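PDB 6JXG: beta-glucosidase from Chaetomella raphigera, which probably hydrolyses terminal, non-reducing beta-D-glucosyl residues with release of beta-D-glucose, as a secreted family 3 glycoside hydrolase acting in cellulose degradation. Local coordinates for residues K116-A120 / Y540-I544; R454-P459 / V484-I488; S128-Y132 / V557-H561; G121-E125 / G382-T387; L529-K535 / P569-Y575. All blocks are in the same frame, centred on the assembly; numbering follows the deposited sequence.

Contact 1 (K116-A120 / Y540-I544)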
# COMPACT_ATOMS: atom_id res chain seq x y z
N LYS A 116 -4.94 6.55 8.05
CA LYS A 116 -5.27 7.78 8.77
C LYS A 116 -4.91 7.70 10.26
O LYS A 116 -4.62 8.75 10.89
CB LYS A 116 -6.77 8.13 8.61
CG LYS A 116 -7.47 8.41 9.96
CD LYS A 116 -8.85 7.98 9.88
CE LYS A 116 -9.53 7.41 11.06
NZ LYS A 116 -10.14 8.34 12.00
N ILE A 117 -4.92 6.48 10.80
CA ILE A 117 -4.56 6.20 12.22
C ILE A 117 -3.21 5.54 12.24
O ILE A 117 -3.06 4.38 11.79
CB ILE A 117 -5.60 5.32 12.96
CG1 ILE A 117 -6.98 5.97 12.92
CG2 ILE A 117 -5.11 4.99 14.36
CD1 ILE A 117 -8.10 5.05 13.28
N PRO A 118 -2.20 6.24 12.76
CA PRO A 118 -0.82 5.72 12.60
C PRO A 118 -0.57 4.32 13.25
O PRO A 118 0.30 3.55 12.78
CB PRO A 118 0.04 6.81 13.21
CG PRO A 118 -0.88 7.58 14.09
CD PRO A 118 -2.26 7.50 13.53
N GLU A 119 -1.35 4.02 14.28
CA GLU A 119 -1.25 2.76 14.97
C GLU A 119 -1.92 1.60 14.24
O GLU A 119 -1.74 0.43 14.61
CB GLU A 119 -1.95 2.81 16.36
CG GLU A 119 -1.27 3.77 17.34
CD GLU A 119 -1.77 5.22 17.24
OE1 GLU A 119 -2.52 5.58 16.31
OE2 GLU A 119 -1.33 6.06 18.14
N ALA A 120 -2.79 1.89 13.31
CA ALA A 120 -3.62 0.85 12.76
C ALA A 120 -2.83 -0.27 12.07
O ALA A 120 -1.75 -0.08 11.47
CB ALA A 120 -4.73 1.42 11.90
N TYR A 540 -0.88 13.59 16.02
CA TYR A 540 -1.57 13.07 14.77
C TYR A 540 -3.03 13.46 14.76
O TYR A 540 -3.64 13.61 13.69
CB TYR A 540 -1.44 11.55 14.57
CG TYR A 540 -0.08 11.15 14.29
CD1 TYR A 540 0.40 11.14 12.98
CD2 TYR A 540 0.76 10.77 15.29
CE1 TYR A 540 1.68 10.76 12.72
CE2 TYR A 540 2.08 10.40 15.04
CZ TYR A 540 2.56 10.44 13.77
OH TYR A 540 3.85 10.10 13.50
N GLY A 541 -3.61 13.69 15.96
CA GLY A 541 -5.02 14.02 16.06
C GLY A 541 -5.97 12.89 15.74
O GLY A 541 -7.18 13.11 15.61
N THR A 542 -5.42 11.70 15.49
CA THR A 542 -6.21 10.46 15.28
C THR A 542 -5.65 9.40 16.19
O THR A 542 -4.48 9.45 16.63
CB THR A 542 -6.11 9.93 13.88
OG1 THR A 542 -4.73 9.82 13.49
CG2 THR A 542 -6.79 10.83 12.93
N ALA A 543 -6.51 8.42 16.45
CA ALA A 543 -6.17 7.29 17.32
C ALA A 543 -7.19 6.15 17.09
O ALA A 543 -8.28 6.34 16.51
CB ALA A 543 -6.21 7.79 18.77
N ILE A 544 -6.83 4.97 17.56
CA ILE A 544 -7.72 3.81 17.59
C ILE A 544 -8.91 4.12 18.48
O ILE A 544 -8.74 4.48 19.65
CB ILE A 544 -7.01 2.56 18.10
CG1 ILE A 544 -5.76 2.25 17.21
CG2 ILE A 544 -7.97 1.38 18.17
CD1 ILE A 544 -6.07 1.86 15.76
O HOH W 1 -9.10 8.27 14.58
O HOH W 2 -2.18 8.49 17.95

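Contact 2 (R454-P459 / V484-I488)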
# COMPACT_ATOMS: atom_id res chain seq x y z
N ARG A 454 -1.40 -1.55 16.77
CA ARG A 454 -0.41 -1.22 17.73
C ARG A 454 -0.98 -0.40 18.88
O ARG A 454 -1.86 0.44 18.71
CB ARG A 454 0.75 -0.39 17.12
CG ARG A 454 1.49 -1.14 16.04
CD ARG A 454 2.65 -0.36 15.52
NE ARG A 454 2.38 0.73 14.64
CZ ARG A 454 3.20 1.77 14.47
NH1 ARG A 454 4.29 1.95 15.23
NH2 ARG A 454 2.93 2.67 13.57
N ASN A 455 -0.46 -0.67 20.06
CA ASN A 455 -0.98 -0.05 21.25
C ASN A 455 -0.20 1.23 21.58
O ASN A 455 -0.50 1.93 22.52
CB ASN A 455 -1.12 -1.07 22.37
CG ASN A 455 0.20 -1.52 22.97
OD1 ASN A 455 0.22 -2.48 23.79
ND2 ASN A 455 1.26 -0.86 22.66
N SER A 456 0.82 1.56 20.78
CA SER A 456 1.63 2.76 21.01
C SER A 456 2.37 3.01 19.73
O SER A 456 2.28 2.18 18.82
CB SER A 456 2.67 2.59 22.10
OG SER A 456 3.68 1.71 21.63
N LEU A 457 3.10 4.12 19.70
CA LEU A 457 4.04 4.48 18.62
C LEU A 457 5.52 4.41 19.10
O LEU A 457 6.44 5.10 18.61
CB LEU A 457 3.69 5.86 18.06
CG LEU A 457 2.32 5.99 17.36
CD1 LEU A 457 2.17 7.42 16.91
CD2 LEU A 457 2.11 5.06 16.15
N ALA A 458 5.74 3.52 20.06
CA ALA A 458 7.05 3.23 20.62
C ALA A 458 7.68 2.02 19.92
O ALA A 458 6.96 1.07 19.59
CB ALA A 458 6.89 2.95 22.11
N PRO A 459 9.01 1.99 19.78
CA PRO A 459 9.63 0.76 19.29
C PRO A 459 9.25 -0.52 20.07
O PRO A 459 9.04 -0.49 21.28
CB PRO A 459 11.13 1.05 19.39
CG PRO A 459 11.23 2.52 19.22
CD PRO A 459 10.04 3.04 19.98
N VAL A 484 6.78 -1.00 10.53
CA VAL A 484 5.53 -0.95 9.75
C VAL A 484 4.92 0.41 9.63
O VAL A 484 4.01 0.61 8.81
CB VAL A 484 4.48 -1.92 10.31
CG1 VAL A 484 5.01 -3.33 10.18
CG2 VAL A 484 4.13 -1.63 11.79
N GLY A 485 5.37 1.38 10.45
CA GLY A 485 4.78 2.69 10.42
C GLY A 485 5.45 3.66 11.33
O GLY A 485 6.42 3.29 11.97
N PRO A 486 4.91 4.87 11.43
CA PRO A 486 5.49 5.92 12.27
C PRO A 486 5.80 5.44 13.67
O PRO A 486 5.06 4.62 14.28
CB PRO A 486 4.37 6.98 12.34
CG PRO A 486 3.48 6.71 11.19
CD PRO A 486 3.63 5.28 10.83
N LEU A 487 6.89 5.96 14.19
CA LEU A 487 7.29 5.79 15.55
C LEU A 487 7.72 7.20 16.09
O LEU A 487 8.22 8.02 15.35
CB LEU A 487 8.46 4.83 15.69
CG LEU A 487 8.23 3.39 15.30
CD1 LEU A 487 9.51 2.64 15.22
CD2 LEU A 487 7.31 2.84 16.40
N ILE A 488 7.59 7.38 17.39
CA ILE A 488 8.10 8.59 18.04
C ILE A 488 9.56 8.26 18.38
O ILE A 488 9.86 7.30 19.06
CB ILE A 488 7.27 8.92 19.31
CG1 ILE A 488 5.77 9.00 18.99
CG2 ILE A 488 7.81 10.17 20.02
CD1 ILE A 488 5.36 10.09 18.00

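Contact 3 (S128-Y132 / V557-H561)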
# COMPACT_ATOMS: atom_id res chain seq x y z
N SER A 128 -0.03 4.61 1.72
CA SER A 128 0.07 5.92 2.46
C SER A 128 -1.24 6.64 2.71
O SER A 128 -2.19 6.51 1.96
CB SER A 128 1.08 6.87 1.85
OG SER A 128 0.50 7.76 0.94
N PRO A 129 -1.25 7.50 3.75
CA PRO A 129 -2.39 8.36 4.01
C PRO A 129 -2.47 9.62 3.15
O PRO A 129 -3.37 10.45 3.36
CB PRO A 129 -2.22 8.75 5.51
CG PRO A 129 -0.77 8.71 5.71
CD PRO A 129 -0.30 7.51 4.88
N ASP A 130 -1.63 9.72 2.12
CA ASP A 130 -1.79 10.72 1.07
C ASP A 130 -2.53 10.14 -0.13
O ASP A 130 -2.08 9.19 -0.77
CB ASP A 130 -0.46 11.25 0.57
CG ASP A 130 -0.68 12.34 -0.43
OD1 ASP A 130 -1.01 13.48 0.04
OD2 ASP A 130 -0.59 12.07 -1.66
N PRO A 131 -3.69 10.71 -0.48
CA PRO A 131 -4.47 10.04 -1.49
C PRO A 131 -3.84 10.09 -2.87
O PRO A 131 -4.11 9.18 -3.69
CB PRO A 131 -5.81 10.83 -1.47
CG PRO A 131 -5.49 12.17 -0.90
CD PRO A 131 -4.41 11.82 0.14
N TYR A 132 -3.05 11.15 -3.19
CA TYR A 132 -2.46 11.27 -4.52
C TYR A 132 -1.39 10.18 -4.71
O TYR A 132 -1.35 9.46 -5.75
CB TYR A 132 -1.86 12.67 -4.72
CG TYR A 132 -1.30 12.85 -6.09
CD1 TYR A 132 -2.12 13.21 -7.14
CD2 TYR A 132 0.03 12.60 -6.37
CE1 TYR A 132 -1.59 13.39 -8.44
CE2 TYR A 132 0.52 12.70 -7.62
CZ TYR A 132 -0.28 13.10 -8.67
OH TYR A 132 0.33 13.21 -9.95
N VAL A 557 -5.70 14.75 7.77
CA VAL A 557 -5.09 13.51 8.17
C VAL A 557 -3.61 13.58 7.79
O VAL A 557 -3.25 14.20 6.79
CB VAL A 557 -5.83 12.41 7.43
CG1 VAL A 557 -5.02 11.21 7.22
CG2 VAL A 557 -7.13 12.08 8.16
N ASP A 558 -2.76 13.01 8.63
CA ASP A 558 -1.35 13.09 8.48
C ASP A 558 -0.89 14.57 8.30
O ASP A 558 -1.35 15.45 9.04
CB ASP A 558 -0.82 12.11 7.39
CG ASP A 558 0.68 11.82 7.52
OD1 ASP A 558 1.15 10.92 8.29
OD2 ASP A 558 1.39 12.54 6.81
N TYR A 559 -0.04 14.85 7.33
CA TYR A 559 0.58 16.19 7.19
C TYR A 559 -0.42 17.32 6.99
O TYR A 559 -0.12 18.46 7.33
CB TYR A 559 1.66 16.24 6.09
CG TYR A 559 1.14 16.12 4.66
CD1 TYR A 559 1.00 17.22 3.86
CD2 TYR A 559 0.80 14.86 4.12
CE1 TYR A 559 0.52 17.15 2.57
CE2 TYR A 559 0.41 14.78 2.81
CZ TYR A 559 0.21 15.93 2.05
OH TYR A 559 -0.27 15.83 0.75
N ARG A 560 -1.56 17.02 6.38
CA ARG A 560 -2.65 18.00 6.24
C ARG A 560 -3.05 18.57 7.60
O ARG A 560 -3.29 19.77 7.72
CB ARG A 560 -3.85 17.32 5.58
CG ARG A 560 -3.64 16.89 4.12
CD ARG A 560 -4.72 15.86 3.70
NE ARG A 560 -4.94 15.88 2.25
CZ ARG A 560 -4.13 15.33 1.35
NH1 ARG A 560 -3.07 14.67 1.77
NH2 ARG A 560 -4.33 15.51 0.02
N HIS A 561 -3.11 17.71 8.62
CA HIS A 561 -3.35 18.15 9.99
C HIS A 561 -2.23 18.94 10.60
O HIS A 561 -2.46 20.03 11.18
CB HIS A 561 -3.72 16.97 10.88
CG HIS A 561 -3.74 17.27 12.33
ND1 HIS A 561 -4.69 18.08 12.94
CD2 HIS A 561 -2.94 16.82 13.33
CE1 HIS A 561 -4.44 18.13 14.24
NE2 HIS A 561 -3.40 17.37 14.50
O HOH W 3 -2.69 13.10 4.17
O HOH W 4 -2.61 14.51 -1.93

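Contact 4 (G121-E125 / G382-T387)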
# COMPACT_ATOMS: atom_id res chain seq x y z
N GLY A 121 -3.30 -1.49 12.27
CA GLY A 121 -2.38 -2.63 12.11
C GLY A 121 -2.03 -3.07 10.68
O GLY A 121 -1.05 -3.79 10.51
N ARG A 122 -2.84 -2.67 9.69
CA ARG A 122 -2.60 -3.12 8.31
C ARG A 122 -2.08 -2.02 7.38
O ARG A 122 -1.99 -2.21 6.16
CB ARG A 122 -3.89 -3.68 7.76
CG ARG A 122 -4.33 -4.93 8.51
CD ARG A 122 -5.63 -5.44 7.90
NE ARG A 122 -5.31 -6.17 6.64
CZ ARG A 122 -6.20 -6.87 5.92
NH1 ARG A 122 -7.47 -6.90 6.28
NH2 ARG A 122 -5.80 -7.53 4.84
N ASN A 123 -1.67 -0.91 7.93
CA ASN A 123 -1.33 0.25 7.08
C ASN A 123 -0.13 0.01 6.18
O ASN A 123 -0.10 0.46 5.07
CB ASN A 123 -1.11 1.52 7.94
CG ASN A 123 -2.33 1.95 8.69
OD1 ASN A 123 -3.42 1.52 8.40
ND2 ASN A 123 -2.16 2.89 9.61
N TRP A 124 0.80 -0.76 6.66
CA TRP A 124 1.93 -1.30 5.87
C TRP A 124 1.60 -2.04 4.58
O TRP A 124 2.41 -2.02 3.61
CB TRP A 124 2.85 -2.17 6.74
CG TRP A 124 2.20 -3.34 7.33
CD1 TRP A 124 1.49 -3.38 8.48
CD2 TRP A 124 2.05 -4.62 6.70
NE1 TRP A 124 0.99 -4.67 8.68
CE2 TRP A 124 1.31 -5.44 7.58
CE3 TRP A 124 2.52 -5.18 5.50
CZ2 TRP A 124 1.02 -6.81 7.30
CZ3 TRP A 124 2.21 -6.55 5.19
CH2 TRP A 124 1.48 -7.34 6.09
N GLU A 125 0.40 -2.61 4.50
CA GLU A 125 -0.03 -3.25 3.28
C GLU A 125 -0.39 -2.26 2.17
O GLU A 125 -0.38 -2.61 0.96
CB GLU A 125 -1.29 -4.10 3.51
CG GLU A 125 -1.22 -5.21 4.55
CD GLU A 125 -2.23 -6.31 4.33
OE1 GLU A 125 -2.29 -6.90 3.20
OE2 GLU A 125 -2.96 -6.65 5.29
N GLY A 382 4.83 -7.36 7.99
CA GLY A 382 3.80 -7.53 9.03
C GLY A 382 2.98 -8.82 8.99
O GLY A 382 3.32 -9.76 8.30
N TRP A 383 1.95 -8.96 9.84
CA TRP A 383 1.28 -10.26 9.92
C TRP A 383 -0.14 -10.20 9.38
O TRP A 383 -0.74 -9.14 9.24
CB TRP A 383 1.23 -10.81 11.35
CG TRP A 383 0.40 -10.10 12.31
CD1 TRP A 383 -0.95 -10.13 12.40
CD2 TRP A 383 0.86 -9.28 13.42
NE1 TRP A 383 -1.37 -9.40 13.49
CE2 TRP A 383 -0.30 -8.83 14.11
CE3 TRP A 383 2.10 -8.86 13.87
CZ2 TRP A 383 -0.24 -8.00 15.24
CZ3 TRP A 383 2.16 -8.05 15.05
CH2 TRP A 383 0.99 -7.62 15.69
N GLY A 384 -0.65 -11.39 9.10
CA GLY A 384 -2.03 -11.55 8.62
C GLY A 384 -2.11 -12.16 7.25
O GLY A 384 -1.24 -12.93 6.88
N SER A 385 -3.17 -11.81 6.51
CA SER A 385 -3.41 -12.36 5.19
C SER A 385 -2.53 -11.77 4.13
O SER A 385 -2.31 -12.40 3.10
CB SER A 385 -4.87 -12.13 4.79
OG SER A 385 -5.03 -10.73 4.62
N GLY A 386 -1.99 -10.57 4.37
CA GLY A 386 -1.12 -9.86 3.39
C GLY A 386 0.35 -10.28 3.43
O GLY A 386 1.27 -9.42 3.46
N THR A 387 0.55 -11.59 3.46
CA THR A 387 1.82 -12.25 3.66
C THR A 387 2.12 -13.27 2.61
O THR A 387 1.26 -13.64 1.81
CB THR A 387 1.91 -12.89 5.07
OG1 THR A 387 0.86 -13.85 5.29
CG2 THR A 387 1.84 -11.71 6.16
O HOH W 5 -2.13 -8.83 6.76
O HOH W 6 0.33 -6.99 2.12
O HOH W 7 -4.08 -8.85 2.62

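Contact 5 (L529-K535 / P569-Y575)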
# COMPACT_ATOMS: atom_id res chain seq x y z
N LEU A 529 9.75 9.78 3.36
CA LEU A 529 8.68 9.27 4.21
C LEU A 529 7.32 9.41 3.53
O LEU A 529 7.00 10.46 2.96
CB LEU A 529 8.64 10.01 5.50
CG LEU A 529 9.74 9.81 6.52
CD1 LEU A 529 9.47 10.74 7.67
CD2 LEU A 529 9.82 8.35 7.01
N PRO A 530 6.48 8.34 3.60
CA PRO A 530 5.13 8.39 3.10
C PRO A 530 4.11 8.69 4.18
O PRO A 530 2.93 8.63 3.92
CB PRO A 530 4.91 6.97 2.57
CG PRO A 530 5.63 6.09 3.57
CD PRO A 530 6.89 6.95 3.91
N TYR A 531 4.59 9.04 5.36
CA TYR A 531 3.78 9.49 6.49
C TYR A 531 4.60 10.40 7.39
O TYR A 531 5.79 10.61 7.14
CB TYR A 531 3.24 8.29 7.25
CG TYR A 531 4.28 7.20 7.46
CD1 TYR A 531 5.45 7.44 8.17
CD2 TYR A 531 4.08 5.90 6.94
CE1 TYR A 531 6.38 6.46 8.34
CE2 TYR A 531 5.03 4.92 7.13
CZ TYR A 531 6.18 5.22 7.83
OH TYR A 531 7.10 4.21 8.01
N THR A 532 3.94 11.03 8.33
CA THR A 532 4.61 11.96 9.22
C THR A 532 5.09 11.29 10.45
O THR A 532 4.34 10.45 11.00
CB THR A 532 3.65 13.11 9.62
OG1 THR A 532 3.21 13.80 8.49
CG2 THR A 532 4.29 14.13 10.58
N ILE A 533 6.32 11.65 10.91
CA ILE A 533 6.87 11.22 12.19
C ILE A 533 6.79 12.44 13.13
O ILE A 533 7.52 13.44 12.99
CB ILE A 533 8.30 10.67 12.08
CG1 ILE A 533 8.30 9.42 11.20
CG2 ILE A 533 8.95 10.40 13.45
CD1 ILE A 533 9.63 8.74 11.10
N ALA A 534 5.82 12.35 14.05
CA ALA A 534 5.54 13.42 15.02
C ALA A 534 6.51 13.37 16.21
O ALA A 534 7.24 12.37 16.44
CB ALA A 534 4.17 13.26 15.51
N LYS A 535 6.49 14.45 16.97
CA LYS A 535 7.26 14.53 18.20
C LYS A 535 6.53 13.89 19.40
O LYS A 535 7.20 13.45 20.36
CB LYS A 535 7.58 15.98 18.55
CG LYS A 535 8.36 16.71 17.49
CD LYS A 535 8.90 17.98 18.06
CE LYS A 535 9.30 18.92 16.96
NZ LYS A 535 9.66 20.20 17.70
N PRO A 569 6.26 18.69 12.92
CA PRO A 569 6.53 17.29 13.10
C PRO A 569 7.98 17.18 13.39
O PRO A 569 8.72 18.18 13.23
CB PRO A 569 6.17 16.69 11.70
CG PRO A 569 6.16 17.83 10.71
CD PRO A 569 6.12 19.10 11.51
N ARG A 570 8.45 15.97 13.70
CA ARG A 570 9.88 15.75 13.80
C ARG A 570 10.45 15.56 12.41
O ARG A 570 11.39 16.24 12.02
CB ARG A 570 10.19 14.61 14.71
CG ARG A 570 11.64 14.18 14.68
CD ARG A 570 12.58 15.37 15.04
NE ARG A 570 12.38 15.77 16.41
CZ ARG A 570 12.68 16.97 16.91
NH1 ARG A 570 13.20 17.92 16.16
NH2 ARG A 570 12.43 17.23 18.18
N PHE A 571 9.88 14.62 11.64
CA PHE A 571 10.23 14.45 10.24
C PHE A 571 8.89 14.47 9.47
O PHE A 571 7.99 13.67 9.79
CB PHE A 571 10.96 13.15 10.03
CG PHE A 571 12.22 13.04 10.86
CD1 PHE A 571 13.27 13.90 10.64
CD2 PHE A 571 12.34 12.04 11.81
CE1 PHE A 571 14.47 13.80 11.40
CE2 PHE A 571 13.52 11.92 12.54
CZ PHE A 571 14.57 12.81 12.34
N GLU A 572 8.77 15.42 8.54
CA GLU A 572 7.56 15.61 7.80
C GLU A 572 7.34 14.58 6.69
O GLU A 572 8.28 13.93 6.17
CB GLU A 572 7.54 17.04 7.22
CG GLU A 572 8.56 17.27 6.12
CD GLU A 572 9.96 17.75 6.56
OE1 GLU A 572 10.31 17.64 7.75
OE2 GLU A 572 10.70 18.18 5.66
N PHE A 573 6.08 14.46 6.29
CA PHE A 573 5.73 13.74 5.07
C PHE A 573 6.60 14.24 3.92
O PHE A 573 6.73 15.43 3.74
CB PHE A 573 4.25 13.95 4.78
CG PHE A 573 3.75 13.33 3.48
CD1 PHE A 573 3.27 11.99 3.42
CD2 PHE A 573 3.79 14.06 2.30
CE1 PHE A 573 2.82 11.43 2.23
CE2 PHE A 573 3.31 13.50 1.11
CZ PHE A 573 2.82 12.19 1.08
N GLY A 574 7.18 13.30 3.18
CA GLY A 574 7.99 13.60 2.01
C GLY A 574 9.43 13.91 2.30
O GLY A 574 10.22 14.17 1.40
N TYR A 575 9.80 13.84 3.58
CA TYR A 575 11.21 14.02 3.97
C TYR A 575 12.13 12.81 3.77
O TYR A 575 11.81 11.62 4.06
CB TYR A 575 11.25 14.46 5.45
CG TYR A 575 12.62 14.53 6.06
CD1 TYR A 575 13.11 13.47 6.77
CD2 TYR A 575 13.36 15.71 6.03
CE1 TYR A 575 14.33 13.54 7.38
CE2 TYR A 575 14.59 15.79 6.67
CZ TYR A 575 15.05 14.69 7.34
OH TYR A 575 16.26 14.68 7.96
O HOH W 8 4.28 16.23 8.10

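Contact 1 (K116-A120 / Y540-I544)
With chi1 at 51°, Thr-542 holds OG1 between its own backbone N and carbonyl carbon, a position that turns the hydroxyl to Lys-116 O while CG2 goes anti to the carbonyl carbon; chi1 of -67° at Tyr-540 lays that ring beneath Pro-118. The segment 116-120 contains a type I beta turn from Ile-117 to Ala-120, closed by Ala-120 N to Ile-117 O at 2.9 Å, and it belongs to the N-terminal, TIM-barrel part of a family 3 glycoside hydrolase, whereas 540-544 comes from the C-terminal part. The one direct hydrogen bond between them runs from Thr-542 OG1 to Lys-116 O, 2.8 Å, the donor lying somewhat tilted from the carbonyl plane. A valine in place of Thr-542 would probably leave Lys-116 O without this donor and set a methyl against Pro-118 CD, which now lies 3.4 Å from Thr-542 OG1. Pro-118 CG sits over the Tyr-540 face, 3.8 Å from the ring centroid and 18° off the normal, a CH-pi contact; beyond it, the phenol OH is bonded to Thr-532 O. On the other flank, Ile-544 crosses Ile-117 at about a right angle, with Ile-544 CD1 3.6 Å from Ile-117 CG2. Water 1 joins Lys-116 to the backbone, accepting from Lys-116 NZ at 2.8 Å and from Ala-543 N at 3.2 Å; Lys-116 NZ also forms salt bridges with Asp-549 and Glu-553, which probably offset its charge. Next to this water, Ile-117 CD1 rests 3.5 Å from Ala-543 O.

Contact 2 (R454-P459 / V484-I488)
Pro-486 O is gripped end-on by two nitrogens of Arg-454: NH1 at 2.9 Å and NH2 at 3.0 Å, with similar N-H...O angles of 147° and 146°. The oxygen lies close to the guanidinium plane; NH2 meets a lone pair in the carbonyl plane, while NH1 comes in tilted from it. The chain of Arg-454 bends at chi3 (-76°); Val-484 CG2 and Gly-485 N lie over one face of its guanidinium, and Leu-457 CD2 over the other, toward the rim. Leu-487 CD2 instead stands at its edge, 3.4 Å from NH1 of Arg-454. A CB at Gly-485 would probably collide with Arg-454 NH2.

Farther along, the two loops pair by backbone: Ile-488 N donates to Leu-457 O at 2.8 Å. The same oxygen receives a CA-H contact from Leu-487 CA at 3.2 Å, and Leu-457 CB packs on Ile-488 CG1 at 3.9 Å. The contact joins the loop after strand 477-483, of the six-stranded mixed sheet in the C-terminal domain, to the loop before helix 463-471. Arg-454 NH2 also donates to Pro-118 O across the domain boundary. The buried guanidinium thus donates to carbonyls of both domains, and its charge would probably polarise the Pro-486 peptide.

Contact 3 (S128-Y132 / V557-H561)
Charge and hydroxyl converge on one oxygen: Asp-130 OD1 accepts from Tyr-559 OH at 2.6 Å and from Arg-560 NH1 at 2.9 Å, the latter a nearly straight hydrogen bond (171°) within a salt bridge. The phenol arrives on the syn side and the guanidinium on the anti side, from opposite faces of the carboxylate plane. Chi1 of -176°, placing CG anti to the backbone N, carries the carboxylate across to them. An alanine at this position is likely to leave the Arg-560 charge without its mate and the Tyr-559 hydroxyl without its acceptor.

Water supplements these bonds. Water 4 donates a hydrogen bond to Asp-130 OD1 at 2.7 Å and accepts from Arg-560 NH2; water 3 ties Pro-129 O to Val-557 O and accepts from Arg-560 NH1.

The apolar part is made by prolines. Pro-131 CD lies over the guanidinium face, 3.5 Å from Arg-560 NH1, while Pro-129 CG reaches Asp-558 CB at 3.8 Å and Pro-129 CB faces Val-557 CG1 at 4.1 Å.

Tyr-559 OH and Arg-560 NH2 also bond Leu-650 and Gln-649 of the fibronectin type III-like region. Meanwhile Asp-130 OD2 takes the backbone N of Leu-133, making Asp-130 the N-cap of helix 131-147: a capped helix start that meets the start of helix 559-564 where three domains join.

Contact 4 (G121-E125 / G382-T387)
Trp-124 lies flat against the backbone of Gly-382, whose CA stands 3.7 Å from the centroid of the six-membered ring and 24° off its normal, a CH-pi contact. Packing here is close: Trp-124 CZ2 is 3.3 Å from Gly-382 C, and a CB on that glycine would collide with the indole at CE2. Glu-125 CG covers the opposite face, so the ring is sandwiched; chi1 of 61° sets it there, between backbone N and carbonyl carbon. Gly-386 O approaches the ring edge, 3.4 Å from Trp-124 CH2. Glu-125 OE1 comes within 3.2 Å of Gly-386 CA, leaving no room for a side chain.

Both loops are tightly turned. Residues 123-125 form a 3-10 segment in the N-terminal, TIM-barrel domain, and Gly-386 centres an inverse gamma turn in the C-terminal domain, so the contact lies on the interface between the two.

The carboxylate side is looser and wet: no direct hydrogen bond crosses, and three waters bridge. Water 5 links Glu-125 OE2 with Trp-383 O and Gly-386 N, water 6 joins Glu-125 OE1 to Gly-386 O, and water 7 connects OE1 to Ser-385 OG. Arg-122 grips the acid side-on in a salt bridge, NE at 2.8 Å and NH2 at 3.0 Å from Glu-125 OE2. Ser-385 OG bonds Glu-442 in turn.

Contact 5 (L529-K535 / P569-Y575)
Ile-533 faces both Arg-570 and Phe-571, a classic beta bulge in a short antiparallel pairing of two loops of the C-terminal domain. Among the backbone bonds, Ile-533 N donates to Phe-571 O at 2.9 Å, and Ile-533 O takes two donors, Phe-571 N and, at 2.8 Å, Arg-570 N. At the other end Leu-529 N bonds Tyr-575 O and Gly-574 N bonds Leu-529 O, fastening the type II turn from Glu-572 to Tyr-575.

Apolar contacts gather on the face toward strand 335-339, where Leu-337 touches Leu-529, Ile-533 and Phe-571. Leu-529 CD1 meets Phe-571 CB at 3.7 Å; the side chains of Ile-533 and Phe-571 lie side by side, pointing the same way, with Ile-533 CG2 4.1 Å from Phe-571 CD2.

At Phe-573 the ring offers an edge to Pro-530 O, with CE1 3.3 Å away; that buried oxygen has no hydrogen-bond partner in the model. Leu-529 O lies over one face of this ring, and Tyr-559 stacks on the opposite face.

Arg-570 bends at chi2 (57°) and chi3 (66°), bringing its guanidinium face under the Lys-535 chain, with Lys-535 CD 3.6 Å from Arg-570 NH2. Glu-490, in a salt bridge with that nitrogen, probably eases the closeness of two positive groups.

Thr-532 OG1, hydrogen-bonded to Asp-558 OD2, also accepts from water 8, which accepts from Phe-573 N; Thr-532 CG2 presses unusually tightly on Pro-569 CB, at 3.4 Å.

Contacts 1, 3 and 4 join the N-terminal domain, through the loop after strand 105-106 and, in contact 3, the start of helix 131-147, to the C-terminal domain at three places. Contacts 2 and 5 lie on the C-terminal side, contact 2 touching contact 1 and contact 5 touching contacts 1 and 3. Along the chain, contacts 2 and 4 are nested inside the loop closed by contact 1, contact 3 crosses contacts 1, 4 and 5, and contact 2 closes before contact 5 opens. Centres of contacts 1 and 2 are about 10 Å apart, those of 4 and 5 about 21 Å. Tyr-540, touching Leu-457, Pro-486 and Ala-534, ties contact 1 to contacts 2 and 5.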